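Local coordinates for protein enoyl-CoA hydratase/isomerase (Mycobacterium avium, PDB 3P5M) that probably acts on enoyl-CoA thioesters as a hydratase or isomerase of the crotonase superfamily, catalysing hydration or double-bond migration, at residues B[111-116]-B[141-146]; B[117-120]-B[124-127]; B[55-60]-B[185-190]. One frame throughout, in Å; residues are numbered along the deposited sequence.

Overall arrangement
Following the chain from the N terminus, residues 55-60 come first, on strand 53-58 of the main sheet, and meet helix 183-195 much later in the chain, closing contact 3, by far the longest loop of the three. Within that loop, contact 1 joins the end of helix 106-113 to the helical turns at 141-146, and within contact 1 lies contact 2, a short return from strand 116-119 to strand 124-126. The three are thus nested, and none crosses another. Contact 3 fastens a helix onto the main sheet, contact 2 joins that sheet to the small second sheet, and contact 1 packs helix on helix; V118 and L187 directly connect contacts 2 and 3.

Contact 1: B[111-116]-B[141-146]; sequences ALACDL and SALLPL
L112 sets one methyl, CD1, against the branched end of L144, coming 3.6 Å from its CD2 and 4.0 Å from its CG. The two leucines cross at an angle, so the overlap is concentrated on one branch of each instead of running along their lengths. For L112 the reach follows from its first torsion: CG lies anti to the carbonyl carbon (chi1 -55°), and the extended second torsion carries CD1 onward to L144. The CB of L144 does not aim at the helix across from it; the end of the side chain brings CD2 close.

Beside this pair L143 sets out toward the last turn of helix 106-113. Its CD1 comes to rest against backbone and methyl alike, 4.0 Å from the N of A113 and 4.3 Å from the CB of A113. The closest CA pair, L112 with L143, is 7.1 Å apart. No hydrogen bond crosses between the segments, and all four touching residues are buried, so dispersion and the exclusion of water carry the contact.

Polar groups at its border are engaged elsewhere. The carbonyl O of L112 accepts a hydrogen bond from R150 of the second subunit, whose side chain also packs on L143, while OG of S141 bonds to E224 of helix 217-231. Helix 106-113 follows a glycine-rich stretch, which in other crotonases lies beside the active site and probably does so here. It is flanked by strand 95-99, which A111 touches at V99, while L144 continues to T153 and M156 of helix 150-159, placing the contact between the main sheet and the helices that meet a second subunit.

Contact 2: B[117-120]-B[124-127]; sequences VVAA and YFQL
The ring of F125 meets strand 116-119 with its leading corner, CZ, and neither of its faces is laid flat on that strand. The methyl of A119 sits at the ring edge, close to the ring plane, with its CB 4.1 Å from CZ of F125. V117 approaches the same corner obliquely, its CG1 4.2 Å from CZ of F125, so two aliphatic groups from one side of a strand share a single aromatic carbon. CB of A111, in the preceding helix, also packs on the ring, 4.2 Å from CE1 of F125.

The torsions explain the reach. The CB of F125 points toward strand 116-119, and with CG anti to the carbonyl carbon (chi1 -59°) CZ is the ring atom that meets it, while V117 comes from the opposite direction with CG1 turned anti to the backbone N (chi1 172°).

Such a meeting belongs to the crotonase fold, in which a small second sheet stands beside the main one. Here strand 116-119 lies in the main sheet, between 95-99 and 176-177, and strand 124-126 runs in the small sheet beside 102-104 and 163-164. The two strands are separated by a short turn, share no hydrogen bond, and their nearest CA atoms, those of A119 and Y124, are 8.1 Å apart. They are therefore joined here by side chains. Around the ring, V99 and A103 add further contacts. Residues alternating with these point elsewhere: V118 packs on helix 183-195, and Y124 touches V104 and also A180 of the fourth subunit.

Contact 3: B[55-60]-B[185-190]; sequences LLTGAG and SVLTDV
Apolar contact between L55 and L187 carries this junction of strand and helix. The two leucines cross at their ends, with CD1 of L55 3.9 Å from CD1 of L187 and 4.2 Å from its CD2, so one strand methyl rests against both branches of the helix leucine. In both, CG lies opposite the backbone N (chi1 171° in L55, -175° in L187), which carries each branch point out from its own backbone. The methyls that meet most closely are the CD1 branches, bent off that line by the second torsion, and the CA atoms remain 9.5 Å apart.

A second, looser apolar approach comes two residues further along the strand, where CG2 of T57 stands 4.4 Å from CD2 of L187. L55 and T57 lie on the same side of strand 53-58, and L187 reaches both. L56, between them, faces the other way and packs on C114. The helix leucine also has a neighbour on strand 116-119, for its CD1 lies 3.8 Å from CB of V118; one side chain thereby bridges two strands of the main sheet.

No hydrogen bond crosses between the segments; each bonds elsewhere. The strand is paired through L55 and T57 with strand 16-21 and through L56 with strand 95-99. In the helix, N of D189 bonds to O of S185, and OG1 of T188 turns back to the carbonyl O of E184.

Between these two segments, helix 183-195 meets the crotonase main sheet through methyl groups. With no polar bond across them to fix the rotation or spacing of the helix, the fit there depends on leucine shape and on excluding water.

Contact 1: B[111-116]-B[141-146]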
# COMPACT_ATOMS: atom_id res chain seq x y z
N ALA B 111 -10.97 18.99 14.19
CA ALA B 111 -11.22 18.35 12.89
C ALA B 111 -11.76 16.94 13.16
O ALA B 111 -12.77 16.53 12.60
CB ALA B 111 -9.93 18.28 12.09
N LEU B 112 -11.10 16.22 14.06
CA LEU B 112 -11.46 14.80 14.28
C LEU B 112 -12.76 14.57 15.05
O LEU B 112 -13.35 13.48 14.99
CB LEU B 112 -10.29 14.04 14.91
CG LEU B 112 -8.97 14.12 14.15
CD1 LEU B 112 -7.94 13.16 14.74
CD2 LEU B 112 -9.16 13.79 12.65
N ALA B 113 -13.26 15.58 15.73
CA ALA B 113 -14.59 15.50 16.31
C ALA B 113 -15.70 15.49 15.23
O ALA B 113 -16.80 14.98 15.46
CB ALA B 113 -14.81 16.65 17.30
N CYS B 114 -15.39 16.00 14.04
CA CYS B 114 -16.39 16.11 12.98
C CYS B 114 -16.75 14.74 12.40
O CYS B 114 -15.99 13.79 12.50
CB CYS B 114 -15.91 17.06 11.88
SG CYS B 114 -15.58 18.71 12.50
N ASP B 115 -17.93 14.67 11.80
CA ASP B 115 -18.37 13.42 11.15
C ASP B 115 -17.60 13.01 9.91
O ASP B 115 -17.38 11.84 9.70
CB ASP B 115 -19.85 13.53 10.85
CG ASP B 115 -20.61 13.91 12.08
OD1 ASP B 115 -20.60 13.07 13.00
OD2 ASP B 115 -21.16 15.02 12.13
N LEU B 116 -17.19 13.97 9.11
CA LEU B 116 -16.40 13.71 7.92
C LEU B 116 -15.33 14.76 7.91
O LEU B 116 -15.58 15.87 8.37
CB LEU B 116 -17.27 13.83 6.67
CG LEU B 116 -18.51 12.93 6.57
CD1 LEU B 116 -19.37 13.35 5.41
CD2 LEU B 116 -18.11 11.43 6.47
N SER B 141 -7.48 12.27 23.30
CA SER B 141 -6.98 10.95 23.78
C SER B 141 -8.05 9.87 23.64
O SER B 141 -7.72 8.71 23.50
CB SER B 141 -6.49 11.01 25.23
OG SER B 141 -5.60 12.10 25.41
N ALA B 142 -9.32 10.26 23.69
CA ALA B 142 -10.43 9.32 23.47
C ALA B 142 -10.80 9.23 22.01
O ALA B 142 -11.19 8.15 21.56
CB ALA B 142 -11.67 9.73 24.28
N LEU B 143 -10.68 10.33 21.25
CA LEU B 143 -11.06 10.31 19.82
C LEU B 143 -10.10 9.48 18.99
O LEU B 143 -10.51 8.57 18.29
CB LEU B 143 -11.12 11.72 19.21
CG LEU B 143 -12.14 12.73 19.76
CD1 LEU B 143 -11.87 14.12 19.23
CD2 LEU B 143 -13.53 12.29 19.34
N LEU B 144 -8.82 9.79 19.07
CA LEU B 144 -7.81 9.11 18.25
C LEU B 144 -7.75 7.56 18.30
O LEU B 144 -7.68 6.91 17.24
CB LEU B 144 -6.44 9.79 18.48
CG LEU B 144 -6.18 11.11 17.72
CD1 LEU B 144 -5.03 11.94 18.30
CD2 LEU B 144 -5.81 10.76 16.29
N PRO B 145 -7.81 6.93 19.48
CA PRO B 145 -7.71 5.46 19.43
C PRO B 145 -8.83 4.74 18.65
O PRO B 145 -8.59 3.67 18.07
CB PRO B 145 -7.76 5.05 20.91
CG PRO B 145 -7.22 6.22 21.67
CD PRO B 145 -7.78 7.44 20.88
N LEU B 146 -10.03 5.32 18.64
CA LEU B 146 -11.15 4.74 17.88
C LEU B 146 -11.06 5.12 16.41
O LEU B 146 -11.93 4.80 15.62
CB LEU B 146 -12.52 5.16 18.51
CG LEU B 146 -12.97 4.36 19.75
CD1 LEU B 146 -13.24 2.92 19.37
CD2 LEU B 146 -11.92 4.41 20.90

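Contact 2: B[117-120]-B[124-127]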
# COMPACT_ATOMS: atom_id res chain seq x y z
N VAL B 117 -14.14 14.42 7.44
CA VAL B 117 -13.03 15.39 7.30
C VAL B 117 -12.54 15.27 5.87
O VAL B 117 -12.26 14.16 5.40
CB VAL B 117 -11.85 15.08 8.26
CG1 VAL B 117 -10.63 15.99 7.96
CG2 VAL B 117 -12.33 15.21 9.75
N VAL B 118 -12.47 16.40 5.18
CA VAL B 118 -11.96 16.46 3.80
C VAL B 118 -10.64 17.23 3.85
O VAL B 118 -10.60 18.44 4.14
CB VAL B 118 -12.98 17.16 2.82
CG1 VAL B 118 -12.44 17.14 1.40
CG2 VAL B 118 -14.39 16.47 2.85
N ALA B 119 -9.56 16.50 3.64
CA ALA B 119 -8.23 17.03 3.87
C ALA B 119 -7.56 17.39 2.55
O ALA B 119 -7.58 16.59 1.61
CB ALA B 119 -7.37 15.99 4.67
N ALA B 120 -7.00 18.61 2.51
CA ALA B 120 -6.19 19.07 1.37
C ALA B 120 -4.88 18.30 1.37
O ALA B 120 -4.40 17.90 2.47
CB ALA B 120 -5.95 20.59 1.51
N TYR B 124 -1.99 18.56 7.34
CA TYR B 124 -1.44 17.59 8.31
C TYR B 124 -2.04 17.74 9.70
O TYR B 124 -2.63 18.78 10.05
CB TYR B 124 0.09 17.70 8.40
CG TYR B 124 0.60 19.02 8.90
CD1 TYR B 124 0.88 19.20 10.26
CD2 TYR B 124 0.82 20.08 8.03
CE1 TYR B 124 1.38 20.40 10.74
CE2 TYR B 124 1.34 21.31 8.50
CZ TYR B 124 1.61 21.44 9.84
OH TYR B 124 2.11 22.61 10.31
N PHE B 125 -1.85 16.69 10.49
CA PHE B 125 -2.49 16.51 11.80
C PHE B 125 -1.37 16.21 12.76
O PHE B 125 -0.49 15.38 12.49
CB PHE B 125 -3.49 15.35 11.70
CG PHE B 125 -4.57 15.58 10.67
CD1 PHE B 125 -5.81 16.13 11.03
CD2 PHE B 125 -4.33 15.32 9.34
CE1 PHE B 125 -6.78 16.39 10.07
CE2 PHE B 125 -5.27 15.57 8.37
CZ PHE B 125 -6.52 16.10 8.73
N GLN B 126 -1.34 16.93 13.89
CA GLN B 126 -0.19 16.84 14.74
C GLN B 126 -0.55 17.20 16.18
O GLN B 126 -1.18 18.22 16.42
CB GLN B 126 0.89 17.80 14.24
CG GLN B 126 2.21 17.73 15.05
CD GLN B 126 3.16 18.91 14.74
OE1 GLN B 126 2.73 19.96 14.27
NE2 GLN B 126 4.46 18.73 14.99
N LEU B 127 -0.12 16.36 17.11
CA LEU B 127 -0.25 16.65 18.55
C LEU B 127 1.07 17.27 19.00
O LEU B 127 1.95 16.59 19.56
CB LEU B 127 -0.59 15.38 19.32
CG LEU B 127 -1.87 14.63 18.91
CD1 LEU B 127 -2.09 13.36 19.78
CD2 LEU B 127 -3.10 15.54 18.97

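Contact 3: B[55-60]-B[185-190]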
# COMPACT_ATOMS: atom_id res chain seq x y z
N LEU B 55 -20.32 23.21 7.92
CA LEU B 55 -18.98 23.14 7.36
C LEU B 55 -18.07 23.92 8.27
O LEU B 55 -18.37 25.08 8.61
CB LEU B 55 -18.92 23.76 5.96
CG LEU B 55 -17.53 23.95 5.31
CD1 LEU B 55 -16.75 22.64 5.10
CD2 LEU B 55 -17.60 24.73 4.03
N LEU B 56 -16.98 23.30 8.67
CA LEU B 56 -15.96 23.90 9.51
C LEU B 56 -14.66 24.07 8.74
O LEU B 56 -14.08 23.11 8.26
CB LEU B 56 -15.69 22.99 10.71
CG LEU B 56 -15.00 23.58 11.92
CD1 LEU B 56 -15.77 24.82 12.35
CD2 LEU B 56 -14.96 22.53 13.06
N THR B 57 -14.19 25.31 8.61
CA THR B 57 -12.94 25.58 7.90
C THR B 57 -12.17 26.68 8.62
O THR B 57 -12.67 27.29 9.57
CB THR B 57 -13.16 26.10 6.43
OG1 THR B 57 -13.96 27.30 6.44
CG2 THR B 57 -13.77 25.03 5.51
N GLY B 58 -10.97 26.96 8.11
CA GLY B 58 -10.16 28.02 8.65
C GLY B 58 -9.67 28.99 7.60
O GLY B 58 -9.13 28.57 6.54
N ALA B 59 -9.82 30.28 7.90
CA ALA B 59 -9.28 31.33 7.02
C ALA B 59 -7.74 31.35 7.03
O ALA B 59 -7.12 30.96 8.03
CB ALA B 59 -9.88 32.73 7.40
N GLY B 60 -7.10 31.74 5.93
CA GLY B 60 -5.63 31.88 5.92
C GLY B 60 -4.85 30.60 5.65
O GLY B 60 -5.35 29.69 5.01
N SER B 185 -13.09 21.48 -4.93
CA SER B 185 -14.16 20.88 -5.72
C SER B 185 -14.71 19.65 -5.01
O SER B 185 -15.94 19.45 -4.98
CB SER B 185 -13.65 20.51 -7.11
OG SER B 185 -14.54 19.59 -7.71
N VAL B 186 -13.81 18.85 -4.43
CA VAL B 186 -14.23 17.66 -3.68
C VAL B 186 -15.01 18.04 -2.42
O VAL B 186 -16.08 17.53 -2.20
CB VAL B 186 -13.07 16.69 -3.36
CG1 VAL B 186 -13.51 15.58 -2.43
CG2 VAL B 186 -12.59 16.06 -4.66
N LEU B 187 -14.49 19.00 -1.67
CA LEU B 187 -15.17 19.58 -0.55
C LEU B 187 -16.60 20.03 -0.92
O LEU B 187 -17.57 19.66 -0.24
CB LEU B 187 -14.33 20.73 0.04
CG LEU B 187 -14.91 21.34 1.33
CD1 LEU B 187 -15.07 20.31 2.42
CD2 LEU B 187 -14.14 22.56 1.83
N THR B 188 -16.70 20.77 -2.03
CA THR B 188 -18.01 21.23 -2.55
C THR B 188 -18.90 20.02 -2.84
O THR B 188 -20.07 20.00 -2.44
CB THR B 188 -17.87 22.10 -3.83
OG1 THR B 188 -17.07 23.24 -3.54
CG2 THR B 188 -19.24 22.55 -4.34
N ASP B 189 -18.34 19.01 -3.52
CA ASP B 189 -19.13 17.83 -3.87
C ASP B 189 -19.69 17.18 -2.62
O ASP B 189 -20.88 16.92 -2.57
CB ASP B 189 -18.31 16.81 -4.63
CG ASP B 189 -18.03 17.23 -6.08
OD1 ASP B 189 -18.51 18.28 -6.54
OD2 ASP B 189 -17.29 16.49 -6.77
N VAL B 190 -18.83 16.93 -1.62
CA VAL B 190 -19.26 16.27 -0.38
C VAL B 190 -20.28 17.14 0.40
O VAL B 190 -21.30 16.65 0.88
CB VAL B 190 -18.00 15.90 0.47
CG1 VAL B 190 -18.35 15.54 1.95
CG2 VAL B 190 -17.23 14.76 -0.19